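PDB 5VXT: catechol 1,2-dioxygenase from Burkholderia ambifaria, which probably catalyses the iron(III)-dependent intradiol cleavage of catechol by dioxygen to cis,cis-muconate. Local coordinates for residues E273-P278 and I298-V303. Numbering follows the deposited sequence.
Sequences EELIPP and IEFNFV
P277 and F300 make the tightest approach between 273-278 and 298-303: CG of P277 lies 3.5 Å from CD1 of F300, reaching the ring obliquely. The neighbouring CB of P277 is 3.8 Å from the same CD1, so one flank of the pyrrolidine, rather than a single atom, leans on the phenyl. The same CG also meets I298, at 3.8 Å from its CG2 methyl; one ring carbon thus serves two side chains, approaching roughly at right angles. Further round the F300 ring, L275 arrives at the edge, near the ring plane, with its CD2 methyl 3.8 Å from CZ. F300 can span both partners because its CG is anti to the backbone N (chi1 -166°), which carries the ring across to the loop.

Polar linkage between the segments is confined to a water, which donates to O of E299 at 2.6 Å and, weakly, to O of P278 at 3.4 Å. These residues belong to the intradiol dioxygenase β-sandwich: 273-278 is loop leading to edge strand 280-282, and 298-303 lies on the adjacent strand 295-303, interrupted here at 300-301. The loop packs on strand 295-303 through apolar side chains shortly before the chain enters 280-282, antiparallel to that strand.

Outside this shell, F255 from strand 251-256 of the other sheet meets the F300 ring with planes at about 55° and also touches P277 and I298, so the buried apolar side of the contact faces that sheet. L275 is tied to N256 by a backbone hydrogen bond, while I298 and F300 bond through their backbones to H151 of strand 147-155. Bound catechol is about 11 Å from the L275 side chain, and no touching residue lines its pocket, which makes this packing outside the active site.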
loop_
_atom_site.group_PDB
_atom_site.type_symbol
_atom_site.label_atom_id
_atom_site.label_comp_id
_atom_site.label_asym_id
_atom_site.label_seq_id
_atom_site.Cartn_x
_atom_site.Cartn_y
_atom_site.Cartn_z
ATOM N N GLU B 273 23.398 6.412 19.907
ATOM C CA GLU B 273 24.735 6.637 20.451
ATOM C C GLU B 273 25.075 5.601 21.512
ATOM O O GLU B 273 26.219 5.145 21.609
ATOM C CB GLU B 273 24.789 8.050 21.026
ATOM C CG GLU B 273 26.117 8.521 21.552
ATOM C CD GLU B 273 26.004 9.885 22.204
ATOM O OE1 GLU B 273 25.194 10.711 21.720
ATOM O OE2 GLU B 273 26.706 10.126 23.211
ATOM N N GLU B 274 24.086 5.199 22.294
ATOM C CA GLU B 274 24.310 4.239 23.366
ATOM C C GLU B 274 24.332 2.797 22.878
ATOM O O GLU B 274 24.574 1.895 23.688
ATOM C CB GLU B 274 23.225 4.394 24.440
ATOM C CG GLU B 274 23.095 5.803 25.003
ATOM C CD GLU B 274 22.145 6.677 24.188
ATOM O OE1 GLU B 274 21.757 6.269 23.070
ATOM O OE2 GLU B 274 21.789 7.771 24.670
ATOM N N LEU B 275 24.092 2.559 21.589
ATOM C CA LEU B 275 23.969 1.217 21.034
ATOM C C LEU B 275 25.127 0.879 20.097
ATOM O O LEU B 275 24.946 0.154 19.113
ATOM C CB LEU B 275 22.626 1.066 20.313
ATOM C CG LEU B 275 21.386 1.271 21.187
ATOM C CD1 LEU B 275 20.092 1.081 20.392
ATOM C CD2 LEU B 275 21.392 0.345 22.405
ATOM N N ILE B 276 26.316 1.402 20.398
ATOM C CA ILE B 276 27.534 1.172 19.622
ATOM C C ILE B 276 28.621 0.706 20.582
ATOM O O ILE B 276 29.520 1.486 20.921
ATOM C CB ILE B 276 27.985 2.440 18.878
ATOM C CG1 ILE B 276 26.812 3.091 18.134
ATOM C CG2 ILE B 276 29.119 2.114 17.916
ATOM C CD1 ILE B 276 27.214 4.392 17.456
ATOM N N PRO B 277 28.584 -0.536 21.041
ATOM C CA PRO B 277 29.538 -0.974 22.071
ATOM C C PRO B 277 30.875 -1.346 21.460
ATOM O O PRO B 277 30.948 -1.762 20.295
ATOM C CB PRO B 277 28.848 -2.192 22.702
ATOM C CG PRO B 277 27.814 -2.644 21.711
ATOM C CD PRO B 277 27.688 -1.618 20.606
ATOM N N PRO B 278 31.965 -1.178 22.214
ATOM C CA PRO B 278 33.280 -1.617 21.734
ATOM C C PRO B 278 33.317 -3.111 21.462
ATOM O O PRO B 278 32.650 -3.905 22.130
ATOM C CB PRO B 278 34.215 -1.246 22.887
ATOM C CG PRO B 278 33.534 -0.110 23.561
ATOM C CD PRO B 278 32.060 -0.364 23.435
ATOM N N ILE B 298 31.999 -8.908 22.298
ATOM C CA ILE B 298 31.246 -7.705 22.627
ATOM C C ILE B 298 30.568 -7.911 23.967
ATOM O O ILE B 298 29.729 -8.809 24.108
ATOM C CB ILE B 298 30.203 -7.355 21.555
ATOM C CG1 ILE B 298 30.867 -7.151 20.196
ATOM C CG2 ILE B 298 29.453 -6.114 21.978
ATOM C CD1 ILE B 298 29.914 -6.667 19.128
ATOM N N GLU B 299 30.904 -7.065 24.937
ATOM C CA GLU B 299 30.198 -7.047 26.211
ATOM C C GLU B 299 29.063 -6.036 26.114
ATOM O O GLU B 299 29.288 -4.861 25.804
ATOM C CB GLU B 299 31.133 -6.718 27.379
ATOM C CG GLU B 299 30.389 -6.570 28.705
ATOM C CD GLU B 299 31.303 -6.517 29.919
ATOM O OE1 GLU B 299 32.478 -6.925 29.809
ATOM O OE2 GLU B 299 30.835 -6.070 30.988
ATOM N N PHE B 300 27.840 -6.494 26.343
ATOM C CA PHE B 300 26.694 -5.603 26.259
ATOM C C PHE B 300 25.662 -6.032 27.282
ATOM O O PHE B 300 25.161 -7.161 27.232
ATOM C CB PHE B 300 26.094 -5.605 24.859
ATOM C CG PHE B 300 25.138 -4.485 24.626
ATOM C CD1 PHE B 300 25.599 -3.210 24.340
ATOM C CD2 PHE B 300 23.776 -4.697 24.715
ATOM C CE1 PHE B 300 24.715 -2.172 24.119
ATOM C CE2 PHE B 300 22.894 -3.659 24.504
ATOM C CZ PHE B 300 23.367 -2.397 24.212
ATOM N N ASN B 301 25.347 -5.132 28.197
ATOM C CA ASN B 301 24.370 -5.392 29.238
ATOM C C ASN B 301 23.035 -4.783 28.844
ATOM O O ASN B 301 22.976 -3.788 28.116
ATOM C CB ASN B 301 24.836 -4.814 30.566
ATOM C CG ASN B 301 26.156 -5.405 31.007
ATOM O OD1 ASN B 301 26.393 -6.606 30.853
ATOM N ND2 ASN B 301 27.032 -4.563 31.537
ATOM N N PHE B 302 21.959 -5.396 29.322
ATOM C CA PHE B 302 20.614 -4.887 29.098
ATOM C C PHE B 302 20.076 -4.381 30.425
ATOM O O PHE B 302 19.981 -5.149 31.389
ATOM C CB PHE B 302 19.698 -5.963 28.517
ATOM C CG PHE B 302 20.154 -6.505 27.196
ATOM C CD1 PHE B 302 19.858 -5.839 26.015
ATOM C CD2 PHE B 302 20.849 -7.698 27.124
ATOM C CE1 PHE B 302 20.263 -6.349 24.797
ATOM C CE2 PHE B 302 21.258 -8.206 25.911
ATOM C CZ PHE B 302 20.961 -7.538 24.748
ATOM N N VAL B 303 19.755 -3.094 30.487
ATOM C CA VAL B 303 19.128 -2.497 31.661
ATOM C C VAL B 303 17.660 -2.292 31.320
ATOM O O VAL B 303 17.328 -1.501 30.432
ATOM C CB VAL B 303 19.793 -1.178 32.072
ATOM C CG1 VAL B 303 19.057 -0.569 33.253
ATOM C CG2 VAL B 303 21.266 -1.401 32.436
HETATM O O HOH W 1 31.297 -3.311 25.189
#